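Local coordinates for TLR1789 protein (Thermosynechococcus elongatus, PDB 2X8X) that probably takes part, as a cyanobacterial Omp85 of the outer membrane, in targeting and inserting outer-membrane proteins, this chain being its N-terminal, POTRA-containing part, at residues E155-R160 with V224-N229; E181-P186 with L199-E204; A8-E13 with I69-R74; P75-R80 with P137-D142. One frame throughout, in Å; residues are numbered along the deposited sequence.

Contact 1: residues E155-R160 with V224-N229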
loop_
_atom_site.group_PDB
_atom_site.type_symbol
_atom_site.label_atom_id
_atom_site.label_comp_id
_atom_site.label_asym_id
_atom_site.label_seq_id
_atom_site.Cartn_x
_atom_site.Cartn_y
_atom_site.Cartn_z
ATOM N N GLU A 155 15.728 -9.213 11.462
ATOM C CA GLU A 155 16.321 -10.525 11.200
ATOM C C GLU A 155 17.561 -10.697 12.129
ATOM O O GLU A 155 17.651 -11.666 12.897
ATOM C CB GLU A 155 16.695 -10.599 9.717
ATOM C CG GLU A 155 16.567 -11.970 9.116
ATOM C CD GLU A 155 16.963 -11.991 7.629
ATOM O OE1 GLU A 155 16.024 -11.961 6.777
ATOM O OE2 GLU A 155 18.202 -12.035 7.337
ATOM N N GLN A 156 18.503 -9.743 12.099
ATOM C CA GLN A 156 19.597 -9.764 13.061
ATOM C C GLN A 156 19.987 -8.406 13.563
ATOM O O GLN A 156 19.547 -7.357 13.056
ATOM C CB GLN A 156 20.877 -10.480 12.554
ATOM C CG GLN A 156 21.140 -10.296 11.080
ATOM C CD GLN A 156 22.327 -11.139 10.576
ATOM O OE1 GLN A 156 22.949 -11.883 11.329
ATOM N NE2 GLN A 156 22.635 -11.007 9.296
ATOM N N VAL A 157 20.798 -8.429 14.594
ATOM C CA VAL A 157 21.388 -7.179 15.071
ATOM C C VAL A 157 22.886 -7.425 15.136
ATOM O O VAL A 157 23.324 -8.372 15.802
ATOM C CB VAL A 157 20.865 -6.760 16.478
ATOM C CG1 VAL A 157 21.541 -5.437 16.983
ATOM C CG2 VAL A 157 19.358 -6.645 16.454
ATOM N N THR A 158 23.646 -6.514 14.490
ATOM C CA THR A 158 25.083 -6.665 14.223
ATOM C C THR A 158 25.769 -5.490 14.883
ATOM O O THR A 158 25.383 -4.343 14.605
ATOM C CB THR A 158 25.382 -6.516 12.672
ATOM O OG1 THR A 158 24.496 -7.383 11.922
ATOM C CG2 THR A 158 26.932 -6.759 12.305
ATOM N N TYR A 159 26.764 -5.759 15.737
ATOM C CA TYR A 159 27.619 -4.698 16.279
ATOM C C TYR A 159 28.874 -4.497 15.425
ATOM O O TYR A 159 29.564 -5.451 15.113
ATOM C CB TYR A 159 28.067 -4.961 17.744
ATOM C CG TYR A 159 26.969 -5.388 18.667
ATOM C CD1 TYR A 159 25.684 -4.823 18.580
ATOM C CD2 TYR A 159 27.205 -6.393 19.626
ATOM C CE1 TYR A 159 24.643 -5.275 19.390
ATOM C CE2 TYR A 159 26.197 -6.827 20.459
ATOM C CZ TYR A 159 24.917 -6.275 20.337
ATOM O OH TYR A 159 23.924 -6.697 21.175
ATOM N N ARG A 160 29.183 -3.259 15.042
ATOM C CA ARG A 160 30.458 -3.032 14.367
ATOM C C ARG A 160 31.266 -1.995 15.186
ATOM O O ARG A 160 30.803 -0.842 15.399
ATOM C CB ARG A 160 30.205 -2.530 12.938
ATOM C CG ARG A 160 29.432 -3.489 12.066
ATOM C CD ARG A 160 29.288 -2.908 10.671
ATOM N NE ARG A 160 28.592 -3.943 9.894
ATOM C CZ ARG A 160 27.881 -3.715 8.807
ATOM N NH1 ARG A 160 27.773 -2.491 8.318
ATOM N NH2 ARG A 160 27.261 -4.713 8.216
ATOM N N VAL A 224 15.020 -6.555 8.030
ATOM C CA VAL A 224 16.271 -5.762 8.198
ATOM C C VAL A 224 17.304 -6.367 9.098
ATOM O O VAL A 224 16.986 -7.092 10.065
ATOM C CB VAL A 224 16.028 -4.284 8.713
ATOM C CG1 VAL A 224 15.547 -3.432 7.575
ATOM C CG2 VAL A 224 15.073 -4.322 9.812
ATOM N N ASN A 225 18.541 -6.038 8.752
ATOM C CA ASN A 225 19.710 -6.241 9.579
ATOM C C ASN A 225 19.995 -4.890 10.299
ATOM O O ASN A 225 20.318 -3.862 9.658
ATOM C CB ASN A 225 20.885 -6.794 8.704
ATOM C CG ASN A 225 22.231 -7.049 9.518
ATOM O OD1 ASN A 225 22.249 -7.037 10.778
ATOM N ND2 ASN A 225 23.364 -7.268 8.773
ATOM N N LEU A 226 19.794 -4.857 11.617
ATOM C CA LEU A 226 20.047 -3.608 12.362
ATOM C C LEU A 226 21.559 -3.507 12.732
ATOM O O LEU A 226 22.094 -4.384 13.467
ATOM C CB LEU A 226 19.186 -3.463 13.627
ATOM C CG LEU A 226 19.569 -2.177 14.375
ATOM C CD1 LEU A 226 18.665 -1.127 13.867
ATOM C CD2 LEU A 226 19.451 -2.227 15.871
ATOM N N ILE A 227 22.214 -2.444 12.275
ATOM C CA ILE A 227 23.670 -2.324 12.488
ATOM C C ILE A 227 23.827 -1.253 13.539
ATOM O O ILE A 227 23.227 -0.172 13.401
ATOM C CB ILE A 227 24.434 -1.807 11.239
ATOM C CG1 ILE A 227 24.042 -2.527 9.924
ATOM C CG2 ILE A 227 25.936 -1.808 11.478
ATOM C CD1 ILE A 227 24.196 -3.984 9.912
ATOM N N LEU A 228 24.594 -1.552 14.587
ATOM C CA LEU A 228 25.028 -0.532 15.549
ATOM C C LEU A 228 26.514 -0.258 15.279
ATOM O O LEU A 228 27.338 -1.154 15.403
ATOM C CB LEU A 228 24.839 -1.025 16.973
ATOM C CG LEU A 228 23.453 -1.298 17.563
ATOM C CD1 LEU A 228 23.576 -1.427 19.086
ATOM C CD2 LEU A 228 22.464 -0.185 17.133
ATOM N N ASN A 229 26.863 0.984 14.903
ATOM C CA ASN A 229 28.217 1.367 14.630
ATOM C C ASN A 229 28.654 2.062 15.904
ATOM O O ASN A 229 28.101 3.142 16.264
ATOM C CB ASN A 229 28.247 2.343 13.458
ATOM C CG ASN A 229 27.974 1.642 12.114
ATOM O OD1 ASN A 229 28.684 0.752 11.769
ATOM N ND2 ASN A 229 26.887 1.992 11.435
#

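Contact 2: residues E181-P186 with L199-E204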
loop_
_atom_site.group_PDB
_atom_site.type_symbol
_atom_site.label_atom_id
_atom_site.label_comp_id
_atom_site.label_asym_id
_atom_site.label_seq_id
_atom_site.Cartn_x
_atom_site.Cartn_y
_atom_site.Cartn_z
ATOM N N GLU A 181 20.699 -4.375 27.336
ATOM C CA GLU A 181 20.060 -3.073 27.408
ATOM C C GLU A 181 19.004 -2.860 26.350
ATOM O O GLU A 181 18.280 -1.851 26.418
ATOM C CB GLU A 181 21.110 -1.964 27.285
ATOM C CG GLU A 181 22.139 -2.058 28.401
ATOM C CD GLU A 181 21.547 -1.872 29.792
ATOM O OE1 GLU A 181 20.603 -1.035 29.979
ATOM O OE2 GLU A 181 22.077 -2.539 30.705
ATOM N N MET A 182 18.940 -3.782 25.375
ATOM C CA MET A 182 18.156 -3.558 24.173
ATOM C C MET A 182 16.896 -4.409 24.116
ATOM O O MET A 182 16.959 -5.640 24.204
ATOM C CB MET A 182 19.018 -3.826 22.931
ATOM C CG MET A 182 20.149 -2.801 22.812
ATOM S SD MET A 182 20.965 -3.074 21.241
ATOM C CE MET A 182 19.649 -2.685 20.025
ATOM N N ASP A 183 15.767 -3.743 23.939
ATOM C CA ASP A 183 14.504 -4.419 23.533
ATOM C C ASP A 183 14.419 -4.753 22.039
ATOM O O ASP A 183 13.661 -5.659 21.643
ATOM C CB ASP A 183 13.289 -3.550 23.849
ATOM C CG ASP A 183 13.029 -3.394 25.332
ATOM O OD1 ASP A 183 13.383 -4.311 26.140
ATOM O OD2 ASP A 183 12.421 -2.345 25.673
ATOM N N THR A 184 15.092 -3.972 21.201
ATOM C CA THR A 184 15.215 -4.333 19.780
ATOM C C THR A 184 16.103 -5.582 19.659
ATOM O O THR A 184 17.294 -5.505 19.957
ATOM C CB THR A 184 15.843 -3.171 18.997
ATOM O OG1 THR A 184 15.074 -1.987 19.233
ATOM C CG2 THR A 184 15.849 -3.443 17.473
ATOM N N GLN A 185 15.516 -6.737 19.286
ATOM C CA GLN A 185 16.214 -8.059 19.254
ATOM C C GLN A 185 15.760 -8.773 17.967
ATOM O O GLN A 185 14.764 -8.398 17.409
ATOM C CB GLN A 185 15.887 -8.924 20.499
ATOM C CG GLN A 185 16.339 -8.274 21.814
ATOM C CD GLN A 185 17.855 -8.350 22.065
ATOM O OE1 GLN A 185 18.554 -9.092 21.393
ATOM N NE2 GLN A 185 18.350 -7.600 23.064
ATOM N N PRO A 186 16.518 -9.761 17.467
ATOM C CA PRO A 186 15.963 -10.502 16.317
ATOM C C PRO A 186 14.526 -11.004 16.531
ATOM O O PRO A 186 14.167 -11.387 17.661
ATOM C CB PRO A 186 16.940 -11.652 16.103
ATOM C CG PRO A 186 18.238 -11.094 16.563
ATOM C CD PRO A 186 17.932 -10.103 17.730
ATOM N N LEU A 199 18.975 3.285 22.733
ATOM C CA LEU A 199 20.181 4.089 22.584
ATOM C C LEU A 199 20.465 4.957 23.868
ATOM O O LEU A 199 21.628 5.182 24.275
ATOM C CB LEU A 199 20.062 4.990 21.354
ATOM C CG LEU A 199 20.143 4.343 19.970
ATOM C CD1 LEU A 199 19.841 5.427 18.946
ATOM C CD2 LEU A 199 21.566 3.813 19.824
ATOM N N ARG A 200 19.398 5.461 24.481
ATOM C CA ARG A 200 19.452 6.113 25.792
ATOM C C ARG A 200 19.974 5.207 26.893
ATOM O O ARG A 200 20.829 5.635 27.703
ATOM C CB ARG A 200 18.096 6.762 26.137
ATOM C CG ARG A 200 17.928 8.014 25.220
ATOM C CD ARG A 200 16.763 8.945 25.623
ATOM N NE ARG A 200 15.517 8.166 25.741
ATOM C CZ ARG A 200 14.568 8.058 24.799
ATOM N NH1 ARG A 200 14.693 8.688 23.628
ATOM N NH2 ARG A 200 13.479 7.316 25.039
ATOM N N ARG A 201 19.560 3.940 26.883
ATOM C CA ARG A 201 20.122 2.985 27.855
ATOM C C ARG A 201 21.564 2.706 27.555
ATOM O O ARG A 201 22.351 2.546 28.477
ATOM C CB ARG A 201 19.322 1.643 27.926
ATOM C CG ARG A 201 18.070 1.728 28.784
ATOM C CD ARG A 201 17.328 0.366 28.915
ATOM N NE ARG A 201 16.861 -0.100 27.609
ATOM C CZ ARG A 201 15.677 0.176 27.053
ATOM N NH1 ARG A 201 14.765 0.912 27.678
ATOM N NH2 ARG A 201 15.383 -0.313 25.857
ATOM N N LEU A 202 21.923 2.629 26.267
ATOM C CA LEU A 202 23.346 2.423 25.924
ATOM C C LEU A 202 24.154 3.659 26.386
ATOM O O LEU A 202 25.262 3.524 26.933
ATOM C CB LEU A 202 23.550 2.099 24.433
ATOM C CG LEU A 202 22.968 0.714 24.037
ATOM C CD1 LEU A 202 23.098 0.563 22.499
ATOM C CD2 LEU A 202 23.604 -0.471 24.848
ATOM N N PHE A 203 23.592 4.844 26.244
ATOM C CA PHE A 203 24.294 6.094 26.711
ATOM C C PHE A 203 24.511 6.075 28.213
ATOM O O PHE A 203 25.533 6.558 28.706
ATOM C CB PHE A 203 23.465 7.349 26.356
ATOM C CG PHE A 203 24.305 8.692 26.299
ATOM C CD1 PHE A 203 24.670 9.385 27.464
ATOM C CD2 PHE A 203 24.709 9.249 25.046
ATOM C CE1 PHE A 203 25.456 10.575 27.409
ATOM C CE2 PHE A 203 25.482 10.479 24.966
ATOM C CZ PHE A 203 25.848 11.152 26.168
ATOM N N GLU A 204 23.514 5.597 28.946
ATOM C CA GLU A 204 23.540 5.642 30.431
ATOM C C GLU A 204 24.625 4.693 30.966
ATOM O O GLU A 204 24.987 4.783 32.118
ATOM C CB GLU A 204 22.117 5.334 31.059
ATOM C CG GLU A 204 21.288 6.612 31.415
ATOM C CD GLU A 204 19.764 6.536 31.176
ATOM O OE1 GLU A 204 19.114 7.615 31.174
ATOM O OE2 GLU A 204 19.193 5.437 30.999
HETATM O O HOH W 1 21.570 1.699 30.953
#

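Contact 3: residues A8-E13 with I69-R74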
loop_
_atom_site.group_PDB
_atom_site.type_symbol
_atom_site.label_atom_id
_atom_site.label_comp_id
_atom_site.label_asym_id
_atom_site.label_seq_id
_atom_site.Cartn_x
_atom_site.Cartn_y
_atom_site.Cartn_z
ATOM N N ALA A 8 -27.806 8.498 -31.610
ATOM C CA ALA A 8 -29.254 8.307 -31.335
ATOM C C ALA A 8 -29.606 7.732 -29.955
ATOM O O ALA A 8 -30.655 8.084 -29.381
ATOM C CB ALA A 8 -29.902 7.456 -32.410
ATOM N N GLU A 9 -28.777 6.808 -29.434
ATOM C CA GLU A 9 -29.001 6.255 -28.082
ATOM C C GLU A 9 -27.682 5.899 -27.446
ATOM O O GLU A 9 -26.671 5.628 -28.115
ATOM C CB GLU A 9 -30.015 5.064 -28.016
ATOM C CG GLU A 9 -29.557 3.733 -28.626
ATOM C CD GLU A 9 -30.712 2.667 -28.834
ATOM O OE1 GLU A 9 -31.096 2.016 -27.829
ATOM O OE2 GLU A 9 -31.224 2.465 -29.991
ATOM N N VAL A 10 -27.732 5.925 -26.128
ATOM C CA VAL A 10 -26.581 5.574 -25.326
ATOM C C VAL A 10 -27.110 4.488 -24.408
ATOM O O VAL A 10 -28.159 4.651 -23.777
ATOM C CB VAL A 10 -26.018 6.824 -24.563
ATOM C CG1 VAL A 10 -24.791 6.439 -23.678
ATOM C CG2 VAL A 10 -25.589 7.879 -25.552
ATOM N N VAL A 11 -26.436 3.336 -24.400
ATOM C CA VAL A 11 -26.763 2.327 -23.396
ATOM C C VAL A 11 -25.528 1.975 -22.547
ATOM O O VAL A 11 -24.380 2.011 -23.008
ATOM C CB VAL A 11 -27.465 1.071 -24.038
ATOM C CG1 VAL A 11 -26.683 0.610 -25.294
ATOM C CG2 VAL A 11 -27.679 -0.084 -22.996
ATOM N N VAL A 12 -25.773 1.681 -21.282
ATOM C CA VAL A 12 -24.712 1.152 -20.412
ATOM C C VAL A 12 -24.989 -0.332 -20.139
ATOM O O VAL A 12 -26.082 -0.663 -19.673
ATOM C CB VAL A 12 -24.671 1.967 -19.100
ATOM C CG1 VAL A 12 -23.785 1.283 -18.034
ATOM C CG2 VAL A 12 -24.204 3.387 -19.377
ATOM N N GLU A 13 -24.034 -1.219 -20.463
ATOM C CA GLU A 13 -24.153 -2.656 -20.171
ATOM C C GLU A 13 -23.138 -3.146 -19.143
ATOM O O GLU A 13 -21.947 -2.861 -19.264
ATOM C CB GLU A 13 -23.899 -3.497 -21.418
ATOM C CG GLU A 13 -24.991 -3.437 -22.459
ATOM C CD GLU A 13 -24.758 -4.495 -23.528
ATOM O OE1 GLU A 13 -23.792 -5.311 -23.326
ATOM O OE2 GLU A 13 -25.519 -4.489 -24.548
ATOM N N ILE A 69 -24.357 4.212 -28.975
ATOM C CA ILE A 69 -23.108 3.929 -28.222
ATOM C C ILE A 69 -23.454 3.030 -27.057
ATOM O O ILE A 69 -24.345 3.371 -26.213
ATOM C CB ILE A 69 -22.292 5.205 -27.733
ATOM C CG1 ILE A 69 -21.940 6.076 -28.939
ATOM C CG2 ILE A 69 -20.970 4.741 -27.104
ATOM C CD1 ILE A 69 -21.064 5.323 -29.940
ATOM N N THR A 70 -22.796 1.857 -27.045
ATOM C CA THR A 70 -22.879 0.982 -25.909
ATOM C C THR A 70 -21.545 1.081 -25.114
ATOM O O THR A 70 -20.446 0.784 -25.640
ATOM C CB THR A 70 -23.191 -0.519 -26.321
ATOM O OG1 THR A 70 -24.428 -0.576 -27.072
ATOM C CG2 THR A 70 -23.339 -1.395 -25.092
ATOM N N PHE A 71 -21.669 1.497 -23.857
ATOM C CA PHE A 71 -20.552 1.440 -22.942
ATOM C C PHE A 71 -20.527 0.091 -22.223
ATOM O O PHE A 71 -21.363 -0.147 -21.378
ATOM C CB PHE A 71 -20.641 2.614 -21.980
ATOM C CG PHE A 71 -20.230 3.901 -22.615
ATOM C CD1 PHE A 71 -21.177 4.851 -23.011
ATOM C CD2 PHE A 71 -18.860 4.157 -22.846
ATOM C CE1 PHE A 71 -20.741 6.063 -23.612
ATOM C CE2 PHE A 71 -18.419 5.320 -23.431
ATOM C CZ PHE A 71 -19.376 6.310 -23.795
ATOM N N VAL A 72 -19.586 -0.782 -22.559
ATOM C CA VAL A 72 -19.551 -2.081 -21.840
ATOM C C VAL A 72 -18.566 -1.982 -20.660
ATOM O O VAL A 72 -17.399 -1.711 -20.862
ATOM C CB VAL A 72 -19.139 -3.265 -22.751
ATOM C CG1 VAL A 72 -19.424 -4.619 -22.033
ATOM C CG2 VAL A 72 -19.924 -3.210 -24.080
ATOM N N VAL A 73 -19.078 -2.274 -19.471
ATOM C CA VAL A 73 -18.415 -2.036 -18.235
ATOM C C VAL A 73 -18.390 -3.371 -17.487
ATOM O O VAL A 73 -19.332 -4.154 -17.626
ATOM C CB VAL A 73 -19.282 -0.982 -17.597
ATOM C CG1 VAL A 73 -19.913 -1.345 -16.306
ATOM C CG2 VAL A 73 -18.688 0.405 -17.763
ATOM N N ARG A 74 -17.283 -3.640 -16.752
ATOM C CA ARG A 74 -17.065 -4.878 -15.984
ATOM C C ARG A 74 -16.595 -4.351 -14.611
ATOM O O ARG A 74 -15.466 -3.877 -14.487
ATOM C CB ARG A 74 -15.972 -5.756 -16.649
ATOM C CG ARG A 74 -15.791 -7.096 -15.971
ATOM C CD ARG A 74 -14.735 -7.971 -16.734
ATOM N NE ARG A 74 -13.889 -8.264 -15.620
ATOM C CZ ARG A 74 -12.593 -8.039 -15.483
ATOM N NH1 ARG A 74 -11.803 -7.669 -16.486
ATOM N NH2 ARG A 74 -12.103 -8.294 -14.296
HETATM O O HOH W 2 -26.236 -2.434 -26.670
#

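Contact 4: residues P75-R80 with P137-D142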
loop_
_atom_site.group_PDB
_atom_site.type_symbol
_atom_site.label_atom_id
_atom_site.label_comp_id
_atom_site.label_asym_id
_atom_site.label_seq_id
_atom_site.Cartn_x
_atom_site.Cartn_y
_atom_site.Cartn_z
ATOM N N PRO A 75 -17.519 -4.234 -13.674
ATOM C CA PRO A 75 -17.246 -3.730 -12.371
ATOM C C PRO A 75 -16.312 -4.693 -11.613
ATOM O O PRO A 75 -16.262 -5.933 -11.924
ATOM C CB PRO A 75 -18.591 -3.790 -11.684
ATOM C CG PRO A 75 -19.640 -3.882 -12.901
ATOM C CD PRO A 75 -18.932 -4.583 -13.911
ATOM N N TYR A 76 -15.625 -4.158 -10.609
ATOM C CA TYR A 76 -14.943 -5.039 -9.670
ATOM C C TYR A 76 -16.087 -5.763 -8.928
ATOM O O TYR A 76 -17.189 -5.269 -8.951
ATOM C CB TYR A 76 -14.062 -4.267 -8.671
ATOM C CG TYR A 76 -12.892 -3.553 -9.337
ATOM C CD1 TYR A 76 -11.835 -4.280 -9.917
ATOM C CD2 TYR A 76 -12.822 -2.171 -9.368
ATOM C CE1 TYR A 76 -10.762 -3.644 -10.574
ATOM C CE2 TYR A 76 -11.771 -1.547 -9.991
ATOM C CZ TYR A 76 -10.739 -2.298 -10.606
ATOM O OH TYR A 76 -9.672 -1.624 -11.235
ATOM N N PRO A 77 -15.813 -6.932 -8.299
ATOM C CA PRO A 77 -16.801 -7.721 -7.557
ATOM C C PRO A 77 -17.257 -6.948 -6.332
ATOM O O PRO A 77 -16.564 -6.005 -5.887
ATOM C CB PRO A 77 -15.984 -8.921 -7.023
ATOM C CG PRO A 77 -14.661 -8.908 -7.735
ATOM C CD PRO A 77 -14.450 -7.537 -8.300
ATOM N N VAL A 78 -18.388 -7.346 -5.752
ATOM C CA VAL A 78 -18.783 -6.845 -4.441
ATOM C C VAL A 78 -17.708 -7.309 -3.439
ATOM O O VAL A 78 -17.284 -8.465 -3.463
ATOM C CB VAL A 78 -20.184 -7.319 -4.016
ATOM C CG1 VAL A 78 -20.470 -6.965 -2.551
ATOM C CG2 VAL A 78 -21.257 -6.602 -4.887
ATOM N N LEU A 79 -17.242 -6.393 -2.613
ATOM C CA LEU A 79 -16.194 -6.735 -1.663
ATOM C C LEU A 79 -16.713 -7.581 -0.497
ATOM O O LEU A 79 -17.637 -7.150 0.240
ATOM C CB LEU A 79 -15.560 -5.412 -1.126
ATOM C CG LEU A 79 -14.440 -5.644 -0.097
ATOM C CD1 LEU A 79 -13.218 -6.372 -0.774
ATOM C CD2 LEU A 79 -13.983 -4.338 0.519
ATOM N N ARG A 80 -16.120 -8.765 -0.291
ATOM C CA ARG A 80 -16.557 -9.648 0.807
ATOM C C ARG A 80 -15.572 -9.755 1.982
ATOM O O ARG A 80 -15.972 -10.091 3.108
ATOM C CB ARG A 80 -16.763 -11.076 0.298
ATOM C CG ARG A 80 -17.768 -11.170 -0.828
ATOM C CD ARG A 80 -19.151 -10.711 -0.400
ATOM N NE ARG A 80 -20.046 -10.792 -1.567
ATOM C CZ ARG A 80 -21.308 -10.409 -1.539
ATOM N NH1 ARG A 80 -21.814 -9.877 -0.417
ATOM N NH2 ARG A 80 -22.026 -10.508 -2.641
ATOM N N PRO A 137 -2.605 -4.945 -4.724
ATOM C CA PRO A 137 -3.683 -5.749 -4.151
ATOM C C PRO A 137 -4.137 -6.821 -5.131
ATOM O O PRO A 137 -4.165 -6.578 -6.324
ATOM C CB PRO A 137 -4.814 -4.713 -3.936
ATOM C CG PRO A 137 -4.050 -3.349 -3.838
ATOM C CD PRO A 137 -2.969 -3.495 -4.831
ATOM N N GLN A 138 -4.349 -8.026 -4.632
ATOM C CA GLN A 138 -4.960 -9.069 -5.402
ATOM C C GLN A 138 -6.461 -9.100 -5.133
ATOM O O GLN A 138 -6.903 -9.339 -4.027
ATOM C CB GLN A 138 -4.366 -10.409 -5.014
ATOM C CG GLN A 138 -3.832 -11.016 -6.236
ATOM C CD GLN A 138 -4.615 -12.212 -6.565
ATOM O OE1 GLN A 138 -5.506 -12.200 -7.448
ATOM N NE2 GLN A 138 -4.309 -13.303 -5.840
ATOM N N VAL A 139 -7.214 -8.910 -6.189
ATOM C CA VAL A 139 -8.679 -8.903 -6.139
ATOM C C VAL A 139 -9.193 -10.212 -6.779
ATOM O O VAL A 139 -9.170 -10.345 -8.017
ATOM C CB VAL A 139 -9.230 -7.702 -6.982
ATOM C CG1 VAL A 139 -10.744 -7.674 -6.964
ATOM C CG2 VAL A 139 -8.543 -6.304 -6.573
ATOM N N ASP A 140 -9.713 -11.159 -5.996
ATOM C CA ASP A 140 -10.175 -12.430 -6.600
ATOM C C ASP A 140 -11.588 -12.232 -7.036
ATOM O O ASP A 140 -12.294 -11.385 -6.450
ATOM C CB ASP A 140 -10.079 -13.592 -5.636
ATOM C CG ASP A 140 -8.641 -14.106 -5.525
ATOM O OD1 ASP A 140 -7.890 -13.910 -6.525
ATOM O OD2 ASP A 140 -8.237 -14.669 -4.468
ATOM N N PRO A 141 -12.042 -13.021 -8.035
ATOM C CA PRO A 141 -13.409 -12.791 -8.579
ATOM C C PRO A 141 -14.533 -13.057 -7.566
ATOM O O PRO A 141 -15.612 -12.530 -7.719
ATOM C CB PRO A 141 -13.520 -13.798 -9.751
ATOM C CG PRO A 141 -12.123 -14.324 -10.015
ATOM C CD PRO A 141 -11.347 -14.157 -8.684
ATOM N N ASP A 142 -14.281 -13.810 -6.503
ATOM C CA ASP A 142 -15.314 -13.994 -5.470
ATOM C C ASP A 142 -15.388 -12.831 -4.408
ATOM O O ASP A 142 -16.193 -12.914 -3.468
ATOM C CB ASP A 142 -15.135 -15.354 -4.776
ATOM C CG ASP A 142 -13.853 -15.436 -3.928
ATOM O OD1 ASP A 142 -12.949 -14.538 -4.003
ATOM O OD2 ASP A 142 -13.741 -16.422 -3.145
#

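Contact 1: residues E155-R160 with V224-N229
Residues E155-R160 and V224-N229 pair as parallel beta strands, the first at the border of a three-stranded sheet and the second in its middle, their axes 19° apart. V157, T158, Y159 and R160 lie level with L226, I227, L228 and N229. T158 is gripped through both backbone atoms, its N giving a hydrogen bond to L226 O at 2.8 Å and its O receiving L228 N at 2.9 Å. Its hydroxyl adds a third link: OG1 donates to N225 OD1 over a short 2.5 Å, in the carbonyl plane and on a lone pair. N225 can meet it because CG stands anti to its backbone N (chi1 180°). On the same face the extended R160 lies across I227, whose CG2 sits 3.4 Å above one face of the guanidinium, offset toward its rim; R160 NH2 also forms a salt bridge with E216 of strand 208-217. Contacts on the other face are apolar: V157 CG1 meets L226 CD2 at 4.0 Å, and L228 CD1 approaches the Y159 ring obliquely, the two side chains running the same way. Strand 208-217 flanks V224-N229 antiparallel beyond, and helices pack against the face of Y159 and L228, as in the mixed sheet of a POTRA domain.

Contact 2: residues E181-P186 with L199-E204
R201 reaches from its helix to the backbone carbonyl of E181, where NE donates a nearly straight hydrogen bond to E181 O, modelled at an unusually short 2.5 Å. The oxygen lies at the edge of the guanidinium, near its plane, and a weak bond from R201 NH2 to the same E181 O accompanies it. A bend at chi3 (-62°) turns the guanidinium toward the loop. D183 contributes by charge: its OD2 stands 3.6 Å from R201 NH2, well out of the guanidinium plane, with no N-H aimed at it. D198, one turn earlier on the helix, forms a second salt bridge with R201 NH2 and also accepts from D183 N and T184 OG1, which ties the same loop to the helix twice more. The carboxylate of E181 folds back over the R201 chain, OE1 coming within 3.6 Å of R201 CB, and a water donates both to E181 OE1 and to R201 O. Within the loop, Q185 NE2 donates to M182 O at 2.7 Å. Below the polar layer L202 takes over: its CD2 packs on E181 CB at 3.8 Å, the two side chains sliding past each other in opposite directions, while L202 CD1 more loosely meets M182 SD. The loop joins helices 175-179 and 192-205, Q185 touching S179 of the first and T184 V195 of the second, while M182 and T184 rest on strand 224-232.

Contact 3: residues A8-E13 with I69-R74
The F71 ring takes V10 CG1 at its edge, near the ring plane, 4.0 Å from F71 CD1, while I69 CG2 of its own strand lies 3.7 Å above one face, toward the rim. A chi1 of 179° swings that valine methyl away from the V10 nitrogen and toward the ring. V12 adds a looser touch, its CG2 near F71 CB. Behind this apolar face the strands run parallel, V10 to E13 level with I69 to V72, and five backbone hydrogen bonds join them. V11 contributes two, N to I69 O at 2.8 Å and O from F71 N at 2.9 Å; E13 likewise bonds F71 and V73. On the opposite face V11 CG1 stands beside T70 OG1 at 3.1 Å, a tight approach, and E13 CG rests on T70 CG2 at 3.7 Å. A water donates to E13 OE2 and also hydrogen-bonds T70 OG1. Helices 17-26 and 37-48 cover the face of V12 and F71, with Y24 OH hydrogen-bonded to V10 O. The chemistry thus differs across the sheet: aliphatic and aromatic groups face the helices of this POTRA domain, whereas the other side is mixed, V11 and V72 standing among the T70 hydroxyl, the E13 carboxylate and the water.

Contact 4: residues P75-R80 with P137-D142
The ring of P77 overlaps the end of strand 132-139 and the turn after it, setting three of its carbons against three successive residues. CD meets V139 CG1 at 3.9 Å, the two side chains passing at a slant; CG lies 3.7 Å from D140 O, and CB lies 3.7 Å from P141 O. With chi1 at 179°, V139 holds this methyl beside its own carbonyl carbon, facing the proline. Farther along the loop, R80 joins through its aliphatic part, CG approaching D142 O at 3.5 Å. A bend at chi2 (-62°) carries the rest of R80 back over its own loop, where V78 CG1 sits 3.7 Å above the centre of one guanidinium face. The touching backbones run 79° apart, so they cross and do not pair as strands. P77 and L79 are bonded through their backbones to the loop at G104, R105 and L107. Residues 75-80 link strand 66-75 of one sheet to strand 81-85 of the next, and here lie against the second POTRA domain. Between the two segments themselves the contact is van der Waals, carbon against methyl and carbonyl oxygen; a directed backbone bond comes just beyond, where R80 pairs with G143 and fastens the linker to the turn.

How the contacts relate
The four contacts sample an elongated chain of three POTRA-type domains in order. Contact 3 closes first, within the first domain's sheet; contact 4 follows directly, its residues 75-80 continuing from strand 66-75 into the second domain, with centres 23 Å apart. Contacts 1 and 2 belong together in the third: contact 2 is nested in the loop closed by contact 1, their centres are 12 Å apart, and P186 of contact 2 packs against E155 and V157 of contact 1. Contacts 1 and 3, with centres 59 Å apart, are equivalent parallel pairings of a first and last strand. Each domain thus closes its own sheet, and short linkers string the domains out lengthwise.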